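Long-range contact in superoxide dismutase (Leishmania major, PDB 4F2N), which probably catalyses the dismutation of superoxide into molecular oxygen and hydrogen peroxide at a single iron centre: residues 49-58 with 191-201. Numbering follows the deposited sequence.
Sequences VMSPRQLELH and DVWEHAYYKDF. With FE2 (Fe (II) ion), chain N.
His58, from one segment, and Asp191 and His195, from the other, share one iron ion: His58 NE2 lies 2.2 Å from the metal, Asp191 OD2 1.9 Å and His195 NE2 2.1 Å. His108 and a water complete the site. The imidazoles of His58 and His195 form an offset edge-to-face pair, CD2 of His195 lying over one face of His58 with the planes 74° apart. Beyond the metal, a water helps hold the His58 ring, already bound to iron through NE2, in its rotation: it accepts from ND1 in the ring plane and donates to Ala196 O.

Polar bonds secure the start of helix 52-71. Asp200 grips Ser51 with both carboxylate oxygens, OD2 taking Ser51 N at 2.8 Å in a nearly straight bond (171°) and OD1 receiving Ser51 OG at 2.7 Å through its syn lone pair. The same OG is the N-cap acceptor for Gln54 N; with OG set between the backbone N and carbonyl carbon of Ser51 (chi1 70°), one hydroxyl serves both Asp200 and the helix start. In Gln54 the bend at chi2 brings the amide against the backbone of 195-200; NE2 makes a weak bond to His195 O, and OE1 accepts weakly from Asp200 N.

Apolar packing borders these bonds. Lys199 CE rests 3.6 Å from Arg53 CG, while both cationic ends reach Glu202 of the second subunit; Val49 CG1 meets Phe201 CE2.

Together these contacts join the N-terminal alpha-hairpin domain to the C-terminal domain across the three-histidine, one-aspartate metal site characteristic of iron and manganese superoxide dismutases.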
# COMPACT_ATOMS: atom_id res chain seq x y z
N VAL B 49 -17.66 -13.58 -3.11
CA VAL B 49 -16.73 -12.71 -2.38
C VAL B 49 -16.46 -11.35 -3.05
O VAL B 49 -16.60 -10.31 -2.40
CB VAL B 49 -15.42 -13.45 -2.04
CG1 VAL B 49 -14.39 -12.53 -1.37
CG2 VAL B 49 -15.77 -14.65 -1.15
N MET B 50 -16.11 -11.38 -4.34
CA MET B 50 -15.78 -10.17 -5.11
C MET B 50 -16.88 -9.73 -6.07
O MET B 50 -17.26 -10.49 -6.94
CB MET B 50 -14.54 -10.42 -5.96
CG MET B 50 -13.24 -10.46 -5.16
SD MET B 50 -11.88 -10.74 -6.30
CE MET B 50 -10.62 -11.21 -5.13
N SER B 51 -17.33 -8.48 -5.94
CA SER B 51 -18.35 -7.92 -6.84
C SER B 51 -17.79 -7.73 -8.25
O SER B 51 -16.57 -7.67 -8.44
CB SER B 51 -18.80 -6.56 -6.30
OG SER B 51 -17.75 -5.62 -6.47
N PRO B 52 -18.69 -7.61 -9.26
CA PRO B 52 -18.24 -7.30 -10.62
C PRO B 52 -17.34 -6.06 -10.67
O PRO B 52 -16.26 -6.11 -11.28
CB PRO B 52 -19.58 -7.08 -11.38
CG PRO B 52 -20.52 -8.03 -10.67
CD PRO B 52 -20.13 -7.95 -9.21
N ARG B 53 -17.75 -4.98 -10.00
CA ARG B 53 -16.94 -3.75 -10.04
C ARG B 53 -15.58 -3.94 -9.34
O ARG B 53 -14.57 -3.46 -9.85
CB ARG B 53 -17.70 -2.53 -9.50
CG ARG B 53 -16.89 -1.24 -9.44
CD ARG B 53 -16.35 -0.85 -10.82
NE ARG B 53 -15.99 0.57 -10.91
CZ ARG B 53 -15.64 1.16 -12.05
NH1 ARG B 53 -15.63 0.47 -13.19
NH2 ARG B 53 -15.35 2.46 -12.06
N GLN B 54 -15.55 -4.66 -8.22
CA GLN B 54 -14.24 -4.92 -7.55
C GLN B 54 -13.29 -5.66 -8.49
O GLN B 54 -12.08 -5.32 -8.58
CB GLN B 54 -14.44 -5.73 -6.26
CG GLN B 54 -13.17 -6.18 -5.55
CD GLN B 54 -12.42 -5.03 -4.89
OE1 GLN B 54 -12.63 -4.72 -3.71
NE2 GLN B 54 -11.57 -4.37 -5.67
N LEU B 55 -13.81 -6.66 -9.20
CA LEU B 55 -12.94 -7.43 -10.12
C LEU B 55 -12.55 -6.59 -11.32
O LEU B 55 -11.41 -6.67 -11.80
CB LEU B 55 -13.61 -8.73 -10.59
CG LEU B 55 -12.79 -9.57 -11.58
CD1 LEU B 55 -11.46 -10.01 -10.95
CD2 LEU B 55 -13.57 -10.79 -12.03
N GLU B 56 -13.50 -5.80 -11.82
CA GLU B 56 -13.24 -4.95 -12.99
C GLU B 56 -12.10 -3.96 -12.71
O GLU B 56 -11.17 -3.81 -13.53
CB GLU B 56 -14.50 -4.19 -13.42
CG GLU B 56 -14.27 -3.26 -14.59
CD GLU B 56 -15.50 -2.50 -15.03
OE1 GLU B 56 -16.42 -2.20 -14.22
OE2 GLU B 56 -15.53 -2.17 -16.23
N LEU B 57 -12.18 -3.28 -11.56
CA LEU B 57 -11.11 -2.36 -11.16
C LEU B 57 -9.80 -3.12 -11.10
O LEU B 57 -8.78 -2.69 -11.65
CB LEU B 57 -11.39 -1.75 -9.78
CG LEU B 57 -12.58 -0.79 -9.77
CD1 LEU B 57 -12.94 -0.43 -8.33
CD2 LEU B 57 -12.29 0.45 -10.62
N HIS B 58 -9.82 -4.26 -10.43
CA HIS B 58 -8.57 -4.93 -10.07
C HIS B 58 -7.87 -5.48 -11.29
O HIS B 58 -6.63 -5.35 -11.46
CB HIS B 58 -8.85 -6.08 -9.09
CG HIS B 58 -7.64 -6.48 -8.27
ND1 HIS B 58 -7.72 -7.31 -7.21
CD2 HIS B 58 -6.29 -6.10 -8.38
CE1 HIS B 58 -6.49 -7.44 -6.67
NE2 HIS B 58 -5.63 -6.71 -7.38
N ASP B 191 -3.75 -11.28 -2.34
CA ASP B 191 -3.34 -9.87 -2.51
C ASP B 191 -3.87 -9.08 -1.31
O ASP B 191 -5.08 -9.13 -1.04
CB ASP B 191 -4.00 -9.34 -3.80
CG ASP B 191 -3.49 -7.98 -4.23
OD1 ASP B 191 -2.63 -7.39 -3.53
OD2 ASP B 191 -3.92 -7.51 -5.33
N VAL B 192 -3.00 -8.40 -0.56
CA VAL B 192 -3.49 -7.52 0.50
C VAL B 192 -3.09 -6.05 0.27
O VAL B 192 -3.11 -5.24 1.20
CB VAL B 192 -3.15 -8.00 1.92
CG1 VAL B 192 -3.84 -9.33 2.23
CG2 VAL B 192 -1.65 -8.18 2.05
N TRP B 193 -2.76 -5.69 -0.97
CA TRP B 193 -2.89 -4.27 -1.35
C TRP B 193 -4.30 -3.87 -1.07
O TRP B 193 -5.23 -4.67 -1.31
CB TRP B 193 -2.61 -4.09 -2.84
CG TRP B 193 -1.13 -4.10 -3.20
CD1 TRP B 193 -0.22 -5.14 -3.06
CD2 TRP B 193 -0.42 -3.05 -3.90
NE1 TRP B 193 1.02 -4.79 -3.56
CE2 TRP B 193 0.96 -3.53 -4.09
CE3 TRP B 193 -0.77 -1.76 -4.36
CZ2 TRP B 193 1.94 -2.73 -4.71
CZ3 TRP B 193 0.22 -0.98 -4.99
CH2 TRP B 193 1.54 -1.46 -5.16
N GLU B 194 -4.51 -2.62 -0.62
CA GLU B 194 -5.85 -2.19 -0.22
C GLU B 194 -6.82 -2.22 -1.39
O GLU B 194 -8.02 -2.47 -1.19
CB GLU B 194 -5.83 -0.80 0.43
CG GLU B 194 -5.14 -0.80 1.79
CD GLU B 194 -5.10 0.58 2.45
OE1 GLU B 194 -4.61 1.56 1.81
OE2 GLU B 194 -5.51 0.66 3.64
N HIS B 195 -6.32 -1.98 -2.60
CA HIS B 195 -7.18 -2.07 -3.78
C HIS B 195 -7.76 -3.45 -4.00
O HIS B 195 -8.76 -3.56 -4.73
CB HIS B 195 -6.47 -1.56 -5.07
CG HIS B 195 -5.40 -2.49 -5.59
ND1 HIS B 195 -4.09 -2.10 -5.71
CD2 HIS B 195 -5.47 -3.82 -6.05
CE1 HIS B 195 -3.36 -3.14 -6.22
NE2 HIS B 195 -4.20 -4.19 -6.41
N ALA B 196 -7.18 -4.51 -3.42
CA ALA B 196 -7.72 -5.86 -3.68
C ALA B 196 -9.10 -6.00 -3.06
O ALA B 196 -9.96 -6.78 -3.56
CB ALA B 196 -6.78 -6.96 -3.17
N TYR B 197 -9.35 -5.26 -1.99
CA TYR B 197 -10.60 -5.48 -1.22
C TYR B 197 -11.35 -4.21 -0.89
O TYR B 197 -12.42 -4.31 -0.29
CB TYR B 197 -10.29 -6.22 0.10
CG TYR B 197 -9.28 -5.49 1.00
CD1 TYR B 197 -9.70 -4.52 1.93
CD2 TYR B 197 -7.92 -5.76 0.90
CE1 TYR B 197 -8.75 -3.85 2.73
CE2 TYR B 197 -6.99 -5.11 1.70
CZ TYR B 197 -7.41 -4.14 2.59
OH TYR B 197 -6.50 -3.49 3.38
N TYR B 198 -10.82 -3.03 -1.22
CA TYR B 198 -11.43 -1.80 -0.68
C TYR B 198 -12.83 -1.51 -1.23
O TYR B 198 -13.66 -0.90 -0.53
CB TYR B 198 -10.55 -0.55 -0.82
CG TYR B 198 -10.64 0.36 0.39
CD1 TYR B 198 -9.89 0.09 1.53
CD2 TYR B 198 -11.52 1.44 0.41
CE1 TYR B 198 -9.97 0.91 2.66
CE2 TYR B 198 -11.64 2.26 1.54
CZ TYR B 198 -10.85 1.99 2.65
OH TYR B 198 -10.95 2.80 3.77
N LYS B 199 -13.06 -1.88 -2.48
CA LYS B 199 -14.38 -1.64 -3.10
C LYS B 199 -15.48 -2.37 -2.34
O LYS B 199 -16.54 -1.80 -2.09
CB LYS B 199 -14.37 -2.02 -4.59
CG LYS B 199 -15.70 -1.79 -5.31
CD LYS B 199 -15.95 -0.30 -5.49
CE LYS B 199 -17.34 -0.03 -6.05
NZ LYS B 199 -17.45 1.43 -6.33
N ASP B 200 -15.25 -3.62 -1.95
CA ASP B 200 -16.32 -4.40 -1.30
C ASP B 200 -16.25 -4.41 0.22
O ASP B 200 -17.29 -4.52 0.89
CB ASP B 200 -16.29 -5.85 -1.78
CG ASP B 200 -16.50 -6.00 -3.28
OD1 ASP B 200 -17.04 -5.07 -3.92
OD2 ASP B 200 -16.14 -7.08 -3.82
N PHE B 201 -15.03 -4.31 0.77
CA PHE B 201 -14.82 -4.49 2.20
C PHE B 201 -14.31 -3.23 2.90
O PHE B 201 -14.09 -3.25 4.13
CB PHE B 201 -13.82 -5.63 2.45
CG PHE B 201 -14.36 -6.99 2.12
CD1 PHE B 201 -15.10 -7.70 3.07
CD2 PHE B 201 -14.18 -7.54 0.84
CE1 PHE B 201 -15.63 -8.95 2.75
CE2 PHE B 201 -14.71 -8.79 0.52
CZ PHE B 201 -15.41 -9.50 1.47
FE FE2 N . -3.63 -6.17 -6.69
O HOH W 1 -10.08 -7.96 -5.93
O HOH W 2 -1.58 -5.77 -5.83